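Local coordinates for protein sulfite reductase [ferredoxin] (Mycobacterium tuberculosis, PDB 1ZJ8) that probably catalyses the six-electron reduction of sulfite to sulfide with electrons from ferredoxin, using a siroheme and a [4Fe-4S] cluster, at residues Phe288-Tyr293 / Thr320-Arg325; Asn55-Gln60 / Lys67-Gly72. One frame throughout, in Å; residues are numbered along the deposited sequence.

Contact 1 of 2, residues Phe288-Tyr293 / Thr320-Arg325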
ATOM      1  N   PHE A 288      -4.907  -2.360  20.473  1.00 46.98           N
ATOM      2  CA  PHE A 288      -5.703  -1.595  19.512  1.00 47.27           C
ATOM      3  C   PHE A 288      -7.186  -1.891  19.710  1.00 47.72           C
ATOM      4  O   PHE A 288      -7.980  -0.981  19.915  1.00 48.17           O
ATOM      5  CB  PHE A 288      -5.267  -1.918  18.059  1.00 47.37           C
ATOM      6  CG  PHE A 288      -5.995  -1.121  16.977  1.00 47.35           C
ATOM      7  CD1 PHE A 288      -6.214   0.261  17.106  1.00 47.48           C
ATOM      8  CD2 PHE A 288      -6.426  -1.750  15.804  1.00 47.62           C
ATOM      9  CE1 PHE A 288      -6.870   0.993  16.109  1.00 46.81           C
ATOM     10  CE2 PHE A 288      -7.092  -1.017  14.792  1.00 47.55           C
ATOM     11  CZ  PHE A 288      -7.311   0.356  14.956  1.00 47.23           C
ATOM     12  N   ARG A 289      -7.551  -3.167  19.656  1.00 48.40           N
ATOM     13  CA  ARG A 289      -8.960  -3.575  19.765  1.00 48.43           C
ATOM     14  C   ARG A 289      -9.581  -3.046  21.057  1.00 48.78           C
ATOM     15  O   ARG A 289     -10.685  -2.490  21.044  1.00 49.12           O
ATOM     16  CB  ARG A 289      -9.098  -5.100  19.700  1.00 48.52           C
ATOM     17  CG  ARG A 289     -10.545  -5.645  19.891  1.00 48.65           C
ATOM     18  CD  ARG A 289     -10.565  -7.143  20.222  1.00 48.12           C
ATOM     19  NE  ARG A 289      -9.617  -7.436  21.295  1.00 48.47           N
ATOM     20  CZ  ARG A 289      -9.158  -8.641  21.619  1.00 48.03           C
ATOM     21  NH1 ARG A 289      -9.562  -9.730  20.967  1.00 48.05           N
ATOM     22  NH2 ARG A 289      -8.276  -8.752  22.611  1.00 47.86           N
ATOM     23  N   ASP A 290      -8.858  -3.192  22.165  1.00 48.87           N
ATOM     24  CA  ASP A 290      -9.417  -2.902  23.488  1.00 48.86           C
ATOM     25  C   ASP A 290      -9.371  -1.400  23.883  1.00 49.11           C
ATOM     26  O   ASP A 290     -10.284  -0.905  24.560  1.00 49.19           O
ATOM     27  CB  ASP A 290      -8.726  -3.807  24.532  1.00 48.64           C
ATOM     28  CG  ASP A 290      -8.965  -5.326  24.267  1.00 47.80           C
ATOM     29  OD1 ASP A 290     -10.002  -5.696  23.685  1.00 47.20           O
ATOM     30  OD2 ASP A 290      -8.118  -6.161  24.638  1.00 46.01           O
ATOM     31  N   TYR A 291      -8.344  -0.677  23.439  1.00 49.30           N
ATOM     32  CA  TYR A 291      -8.150   0.727  23.840  1.00 49.55           C
ATOM     33  C   TYR A 291      -8.205   1.756  22.690  1.00 49.95           C
ATOM     34  O   TYR A 291      -8.154   2.970  22.934  1.00 50.33           O
ATOM     35  CB  TYR A 291      -6.805   0.875  24.557  1.00 49.49           C
ATOM     36  CG  TYR A 291      -6.722   0.280  25.962  1.00 49.84           C
ATOM     37  CD1 TYR A 291      -6.559  -1.103  26.157  1.00 49.55           C
ATOM     38  CD2 TYR A 291      -6.748   1.115  27.101  1.00 49.10           C
ATOM     39  CE1 TYR A 291      -6.455  -1.632  27.452  1.00 49.58           C
ATOM     40  CE2 TYR A 291      -6.643   0.600  28.382  1.00 48.50           C
ATOM     41  CZ  TYR A 291      -6.502  -0.767  28.556  1.00 49.16           C
ATOM     42  OH  TYR A 291      -6.399  -1.264  29.833  1.00 48.94           O
ATOM     43  N   GLY A 292      -8.285   1.293  21.443  1.00 50.09           N
ATOM     44  CA  GLY A 292      -8.463   2.200  20.312  1.00 50.03           C
ATOM     45  C   GLY A 292      -9.813   2.901  20.345  1.00 50.09           C
ATOM     46  O   GLY A 292     -10.812   2.331  20.785  1.00 50.12           O
ATOM     47  N   TYR A 293      -9.841   4.139  19.864  1.00 50.30           N
ATOM     48  CA  TYR A 293     -11.057   4.957  19.876  1.00 50.43           C
ATOM     49  C   TYR A 293     -12.088   4.438  18.871  1.00 50.73           C
ATOM     50  O   TYR A 293     -11.720   3.999  17.785  1.00 50.87           O
ATOM     51  CB  TYR A 293     -10.704   6.415  19.582  1.00 49.99           C
ATOM     52  CG  TYR A 293      -9.614   6.982  20.474  1.00 49.60           C
ATOM     53  CD1 TYR A 293      -9.493   6.592  21.806  1.00 49.65           C
ATOM     54  CD2 TYR A 293      -8.721   7.930  19.997  1.00 49.82           C
ATOM     55  CE1 TYR A 293      -8.499   7.126  22.638  1.00 49.72           C
ATOM     56  CE2 TYR A 293      -7.725   8.484  20.833  1.00 50.03           C
ATOM     57  CZ  TYR A 293      -7.622   8.073  22.154  1.00 49.54           C
ATOM     58  OH  TYR A 293      -6.645   8.590  22.987  1.00 49.10           O
ATOM     59  N   THR A 320       2.268  -5.341  30.620  1.00 49.12           N
ATOM     60  CA  THR A 320       1.635  -5.720  31.881  1.00 49.42           C
ATOM     61  C   THR A 320       0.229  -6.287  31.724  1.00 49.34           C
ATOM     62  O   THR A 320      -0.151  -7.190  32.459  1.00 49.59           O
ATOM     63  CB  THR A 320       1.600  -4.560  32.882  1.00 49.72           C
ATOM     64  OG1 THR A 320       0.834  -3.471  32.335  1.00 51.36           O
ATOM     65  CG2 THR A 320       3.029  -4.118  33.222  1.00 49.55           C
ATOM     66  N   GLU A 321      -0.543  -5.781  30.777  1.00 49.12           N
ATOM     67  CA  GLU A 321      -1.904  -6.269  30.619  1.00 48.94           C
ATOM     68  C   GLU A 321      -2.011  -7.423  29.638  1.00 48.71           C
ATOM     69  O   GLU A 321      -2.848  -8.292  29.825  1.00 48.99           O
ATOM     70  CB  GLU A 321      -2.836  -5.125  30.213  1.00 49.21           C
ATOM     71  CG  GLU A 321      -2.715  -3.904  31.130  1.00 49.18           C
ATOM     72  CD  GLU A 321      -3.799  -2.877  30.890  1.00 48.88           C
ATOM     73  OE1 GLU A 321      -4.879  -3.264  30.381  1.00 48.31           O
ATOM     74  OE2 GLU A 321      -3.566  -1.690  31.218  1.00 47.27           O
ATOM     75  N   TYR A 322      -1.174  -7.450  28.601  1.00 48.52           N
ATOM     76  CA  TYR A 322      -1.323  -8.461  27.522  1.00 48.21           C
ATOM     77  C   TYR A 322      -0.199  -9.532  27.467  1.00 48.13           C
ATOM     78  O   TYR A 322      -0.503 -10.721  27.425  1.00 48.26           O
ATOM     79  CB  TYR A 322      -1.549  -7.759  26.165  1.00 47.45           C
ATOM     80  CG  TYR A 322      -2.884  -7.055  26.119  1.00 46.95           C
ATOM     81  CD1 TYR A 322      -3.020  -5.757  26.607  1.00 46.41           C
ATOM     82  CD2 TYR A 322      -4.024  -7.704  25.637  1.00 46.62           C
ATOM     83  CE1 TYR A 322      -4.249  -5.113  26.588  1.00 46.52           C
ATOM     84  CE2 TYR A 322      -5.270  -7.067  25.619  1.00 46.14           C
ATOM     85  CZ  TYR A 322      -5.371  -5.775  26.097  1.00 46.27           C
ATOM     86  OH  TYR A 322      -6.580  -5.125  26.084  1.00 46.04           O
ATOM     87  N   LEU A 323       1.074  -9.129  27.483  1.00 48.10           N
ATOM     88  CA  LEU A 323       2.179 -10.104  27.438  1.00 48.25           C
ATOM     89  C   LEU A 323       2.447 -10.737  28.800  1.00 48.59           C
ATOM     90  O   LEU A 323       2.974 -11.852  28.872  1.00 48.69           O
ATOM     91  CB  LEU A 323       3.484  -9.469  26.935  1.00 47.96           C
ATOM     92  CG  LEU A 323       3.547  -9.039  25.466  1.00 47.85           C
ATOM     93  CD1 LEU A 323       4.831  -8.264  25.190  1.00 48.24           C
ATOM     94  CD2 LEU A 323       3.432 -10.227  24.516  1.00 47.75           C
ATOM     95  N   LYS A 324       2.101 -10.011  29.869  1.00 48.67           N
ATOM     96  CA  LYS A 324       2.484 -10.360  31.240  1.00 48.39           C
ATOM     97  C   LYS A 324       3.998 -10.546  31.368  1.00 48.37           C
ATOM     98  O   LYS A 324       4.447 -11.373  32.154  1.00 48.78           O
ATOM     99  CB  LYS A 324       1.771 -11.622  31.733  1.00 48.33           C
ATOM    100  CG  LYS A 324       0.301 -11.737  31.371  1.00 49.18           C
ATOM    101  CD  LYS A 324      -0.560 -10.645  32.003  1.00 49.38           C
ATOM    102  CE  LYS A 324      -2.002 -11.135  32.213  1.00 48.97           C
ATOM    103  NZ  LYS A 324      -2.567 -11.819  31.022  1.00 48.15           N
ATOM    104  N   ARG A 325       4.787  -9.793  30.610  1.00 48.17           N
ATOM    105  CA  ARG A 325       6.252  -9.863  30.737  1.00 48.21           C
ATOM    106  C   ARG A 325       6.948  -8.663  30.087  1.00 48.01           C
ATOM    107  O   ARG A 325       6.379  -8.016  29.204  1.00 48.53           O
ATOM    108  CB  ARG A 325       6.790 -11.145  30.100  1.00 48.33           C
ATOM    109  CG  ARG A 325       6.895 -11.054  28.598  1.00 49.04           C
ATOM    110  CD  ARG A 325       6.989 -12.403  27.931  1.00 48.95           C
ATOM    111  NE  ARG A 325       6.898 -12.263  26.478  1.00 49.52           N
ATOM    112  CZ  ARG A 325       7.877 -11.802  25.698  1.00 49.54           C
ATOM    113  NH1 ARG A 325       9.049 -11.427  26.205  1.00 48.64           N
ATOM    114  NH2 ARG A 325       7.680 -11.722  24.392  1.00 50.17           N
TER

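Contact 2 of 2, residues Asn55-Gln60 / Lys67-Gly72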
ATOM      1  N   ASN A  55     -25.034 -18.282  -0.990  1.00 68.92           N
ATOM      2  CA  ASN A  55     -26.449 -18.696  -0.944  1.00 68.92           C
ATOM      3  C   ASN A  55     -27.356 -17.730  -1.701  1.00 68.88           C
ATOM      4  O   ASN A  55     -27.981 -18.099  -2.694  1.00 68.83           O
ATOM      5  CB  ASN A  55     -26.953 -18.793   0.505  1.00 68.88           C
ATOM      6  CG  ASN A  55     -26.332 -19.947   1.283  1.00 68.69           C
ATOM      7  OD1 ASN A  55     -25.701 -20.858   0.712  1.00 68.26           O
ATOM      8  ND2 ASN A  55     -26.519 -19.920   2.605  1.00 67.87           N
ATOM      9  N   ILE A  56     -27.404 -16.488  -1.221  1.00 68.94           N
ATOM     10  CA  ILE A  56     -28.315 -15.459  -1.743  1.00 69.03           C
ATOM     11  C   ILE A  56     -27.725 -14.684  -2.936  1.00 69.02           C
ATOM     12  O   ILE A  56     -28.058 -14.957  -4.105  1.00 69.13           O
ATOM     13  CB  ILE A  56     -28.717 -14.410  -0.619  1.00 69.29           C
ATOM     14  CG1 ILE A  56     -29.243 -15.109   0.654  1.00 69.62           C
ATOM     15  CG2 ILE A  56     -29.719 -13.383  -1.160  1.00 68.94           C
ATOM     16  CD1 ILE A  56     -30.360 -16.125   0.415  1.00 69.80           C
ATOM     17  N   TYR A  57     -26.816 -13.761  -2.621  1.00 68.74           N
ATOM     18  CA  TYR A  57     -26.458 -12.660  -3.514  1.00 68.71           C
ATOM     19  C   TYR A  57     -25.880 -13.088  -4.868  1.00 68.64           C
ATOM     20  O   TYR A  57     -26.213 -12.491  -5.892  1.00 68.64           O
ATOM     21  CB  TYR A  57     -25.486 -11.700  -2.809  1.00 68.68           C
ATOM     22  CG  TYR A  57     -25.993 -11.100  -1.493  1.00 68.80           C
ATOM     23  CD1 TYR A  57     -27.295 -10.600  -1.373  1.00 69.15           C
ATOM     24  CD2 TYR A  57     -25.154 -11.002  -0.375  1.00 68.75           C
ATOM     25  CE1 TYR A  57     -27.759 -10.044  -0.161  1.00 68.66           C
ATOM     26  CE2 TYR A  57     -25.603 -10.443   0.838  1.00 68.78           C
ATOM     27  CZ  TYR A  57     -26.906  -9.959   0.932  1.00 68.93           C
ATOM     28  OH  TYR A  57     -27.356  -9.399   2.112  1.00 68.29           O
ATOM     29  N   ALA A  58     -25.041 -14.121  -4.885  1.00 68.65           N
ATOM     30  CA  ALA A  58     -24.425 -14.584  -6.129  1.00 68.88           C
ATOM     31  C   ALA A  58     -25.443 -15.094  -7.150  1.00 69.16           C
ATOM     32  O   ALA A  58     -25.082 -15.369  -8.298  1.00 69.19           O
ATOM     33  CB  ALA A  58     -23.393 -15.673  -5.835  1.00 68.73           C
ATOM     34  N   LYS A  59     -26.705 -15.245  -6.731  1.00 69.51           N
ATOM     35  CA  LYS A  59     -27.777 -15.695  -7.631  1.00 69.48           C
ATOM     36  C   LYS A  59     -28.715 -14.565  -8.037  1.00 69.30           C
ATOM     37  O   LYS A  59     -28.997 -14.395  -9.218  1.00 69.20           O
ATOM     38  CB  LYS A  59     -28.572 -16.839  -7.007  1.00 69.65           C
ATOM     39  CG  LYS A  59     -27.953 -18.211  -7.247  1.00 70.04           C
ATOM     40  CD  LYS A  59     -26.704 -18.433  -6.393  1.00 70.63           C
ATOM     41  CE  LYS A  59     -26.552 -19.897  -6.000  1.00 70.24           C
ATOM     42  NZ  LYS A  59     -27.584 -20.310  -4.999  1.00 69.47           N
ATOM     43  N   GLN A  60     -29.205 -13.805  -7.063  1.00 69.16           N
ATOM     44  CA  GLN A  60     -30.098 -12.669  -7.365  1.00 69.24           C
ATOM     45  C   GLN A  60     -29.408 -11.456  -8.013  1.00 69.32           C
ATOM     46  O   GLN A  60     -30.062 -10.669  -8.709  1.00 69.45           O
ATOM     47  CB  GLN A  60     -30.821 -12.162  -6.111  1.00 69.22           C
ATOM     48  CG  GLN A  60     -32.210 -12.730  -5.876  1.00 68.45           C
ATOM     49  CD  GLN A  60     -32.166 -13.974  -5.043  1.00 67.04           C
ATOM     50  OE1 GLN A  60     -32.366 -13.924  -3.830  1.00 65.90           O
ATOM     51  NE2 GLN A  60     -31.870 -15.102  -5.681  1.00 65.97           N
ATOM     52  N   LYS A  67     -27.876  -3.153   2.059  1.00 66.03           N
ATOM     53  CA  LYS A  67     -26.963  -2.019   1.978  1.00 65.67           C
ATOM     54  C   LYS A  67     -25.888  -2.029   3.063  1.00 65.32           C
ATOM     55  O   LYS A  67     -24.805  -1.489   2.843  1.00 65.61           O
ATOM     56  CB  LYS A  67     -27.732  -0.694   1.907  1.00 65.75           C
ATOM     57  CG  LYS A  67     -28.266  -0.457   0.485  1.00 66.02           C
ATOM     58  CD  LYS A  67     -29.436   0.511   0.414  1.00 65.97           C
ATOM     59  CE  LYS A  67     -29.949   0.603  -1.014  1.00 65.40           C
ATOM     60  NZ  LYS A  67     -31.021   1.616  -1.147  1.00 65.54           N
ATOM     61  N   THR A  68     -26.154  -2.671   4.203  1.00 64.79           N
ATOM     62  CA  THR A  68     -25.138  -2.821   5.251  1.00 64.35           C
ATOM     63  C   THR A  68     -24.115  -3.929   4.910  1.00 63.91           C
ATOM     64  O   THR A  68     -22.936  -3.832   5.263  1.00 63.75           O
ATOM     65  CB  THR A  68     -25.792  -3.055   6.625  1.00 64.40           C
ATOM     66  OG1 THR A  68     -26.763  -4.107   6.528  1.00 64.13           O
ATOM     67  CG2 THR A  68     -26.461  -1.759   7.101  1.00 64.11           C
ATOM     68  N   ASP A  69     -24.566  -4.969   4.215  1.00 63.44           N
ATOM     69  CA  ASP A  69     -23.647  -5.939   3.619  1.00 63.15           C
ATOM     70  C   ASP A  69     -22.838  -5.293   2.494  1.00 62.86           C
ATOM     71  O   ASP A  69     -21.602  -5.337   2.521  1.00 62.91           O
ATOM     72  CB  ASP A  69     -24.405  -7.159   3.097  1.00 63.11           C
ATOM     73  CG  ASP A  69     -24.914  -8.037   4.210  1.00 63.12           C
ATOM     74  OD1 ASP A  69     -24.635  -7.730   5.390  1.00 61.69           O
ATOM     75  OD2 ASP A  69     -25.581  -9.042   3.896  1.00 63.96           O
ATOM     76  N   LEU A  70     -23.544  -4.677   1.538  1.00 62.41           N
ATOM     77  CA  LEU A  70     -22.939  -4.030   0.364  1.00 62.15           C
ATOM     78  C   LEU A  70     -21.857  -3.030   0.728  1.00 61.83           C
ATOM     79  O   LEU A  70     -20.746  -3.128   0.232  1.00 61.95           O
ATOM     80  CB  LEU A  70     -24.002  -3.305  -0.480  1.00 62.26           C
ATOM     81  CG  LEU A  70     -23.542  -2.493  -1.709  1.00 62.23           C
ATOM     82  CD1 LEU A  70     -22.736  -3.340  -2.680  1.00 61.66           C
ATOM     83  CD2 LEU A  70     -24.744  -1.893  -2.417  1.00 62.06           C
ATOM     84  N   ARG A  71     -22.177  -2.083   1.599  1.00 61.56           N
ATOM     85  CA  ARG A  71     -21.257  -0.981   1.912  1.00 61.68           C
ATOM     86  C   ARG A  71     -20.366  -1.197   3.152  1.00 61.21           C
ATOM     87  O   ARG A  71     -19.592  -0.305   3.512  1.00 60.94           O
ATOM     88  CB  ARG A  71     -22.046   0.337   2.072  1.00 62.09           C
ATOM     89  CG  ARG A  71     -22.595   0.932   0.761  1.00 62.66           C
ATOM     90  CD  ARG A  71     -23.336   2.248   1.003  1.00 62.72           C
ATOM     91  NE  ARG A  71     -24.758   2.134   0.676  1.00 64.23           N
ATOM     92  CZ  ARG A  71     -25.362   2.674  -0.391  1.00 65.10           C
ATOM     93  NH1 ARG A  71     -24.688   3.407  -1.285  1.00 65.26           N
ATOM     94  NH2 ARG A  71     -26.668   2.488  -0.565  1.00 64.68           N
ATOM     95  N   GLY A  72     -20.475  -2.359   3.803  1.00 60.89           N
ATOM     96  CA  GLY A  72     -19.762  -2.610   5.063  1.00 60.39           C
ATOM     97  C   GLY A  72     -19.193  -4.015   5.158  1.00 60.08           C
ATOM     98  O   GLY A  72     -17.979  -4.220   5.071  1.00 60.10           O
TER

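Contact 1 of 2, residues Phe288-Tyr293 / Thr320-Arg325
The last turns of helices 277-291 and 311-323 face each other at the protein surface, and the tyrosines Tyr291 and Tyr322 carry the contact, one from each segment. Each phenol hydroxyl donates to a carboxylate on the other helix: Tyr322 OH to Asp290 OD2, with a modelled separation too short to be taken literally at this resolution, and Tyr291 OH to Glu321 OE1 at 2.6 Å. The two bonds differ in geometry. Asp290 OD2 lies at the edge of the Tyr322 ring, and carboxylate and ring are nearly coplanar, their planes 22° apart. Glu321 reaches out on an extended chain, crosses Tyr291 at about a right angle and accepts through the syn lone pair of OE1, with the planes 65° apart. Between the bonds the rings touch at their rims, Tyr291 CE1 lying 4.2 Å from Tyr322 CE1.

Arg289 also grips Asp290 side-on: NE reaches OD1 at 3.0 Å from above the carboxylate plane, while NH2 donates to OD2. These two contacts, one to each oxygen, probably limit how the carboxylate turns. The Tyr291 ring also meets Trp309, planes about 75° apart. Side chains thus span the 10.6 Å between the CA atoms of Asp290 and Tyr322. Both helices belong to the 4Fe-4S domain, in the chain between strands 266-272 and 328-329, neighbours at one edge of its six-stranded mixed sheet.

Contact 2 of 2, residues Asn55-Gln60 / Lys67-Gly72
Tyr57 and Asp69 meet across two consecutive helices, 49-60 and 67-73, joined by a six-residue loop without regular structure. Across the two segments the contact consists of this one pair, both residues buried, and its character lies in how ring and carboxylate are turned. The two side chains cross at about a right angle. Asp69 OD2 sits in the plane of the Tyr57 ring, at its edge and 3.4 Å from CE2, while the carboxylate is turned steeply to that ring, the planes standing 78° apart. The same Asp69 OD2 takes a hydrogen bond of 2.5 Å from Tyr57 OH. Seen from the acid, the hydroxyl comes to OD2 on the anti side, 28° out of the carboxylate plane.

Both side chains leave their helices in the same manner, with CG anti to the carbonyl carbon (chi1 -57° for Tyr57), and both CB atoms are directed at the opposing segment. With the two CB atoms pointing across the gap, the length of the phenol does most of the reaching between helices whose closest CA atoms, those of Tyr57 and Leu70, are 10.1 Å apart.

The carboxylate has further partners at both oxygens. Arg52, from the first helix, forms a salt bridge to OD2 through NH1, and Arg73, from the end of the second, forms one to OD1. Two cationic groups beside a buried acid would be expected to stabilise its charged form. The Tyr57 side chain also touches Ser64 and Ile65 in the connection, while its hydroxyl oxygen, besides donating to Asp69 OD2, takes a weak hydrogen bond from the backbone N of Asp66.

How the contacts relate
From the N terminus, contact 2 comes first: 55-60 and 67-72 are separated by six residues with no helix or strand, so it closes a short local loop between helices 49-60 and 67-73. The chain then contributes strands to three sheets, the last being 266-272 of the six-stranded mixed sheet, before contact 1. Its segments enclose 26 residues, including helix 302-309 and most of helix 311-323, whose end returns to that of helix 277-291. The contacts are in series, neither nested nor crossing. The centres of contacts 1 and 2 lie about 34 Å apart, and the nearest atoms of contacts 1 and 2 about 15 Å apart.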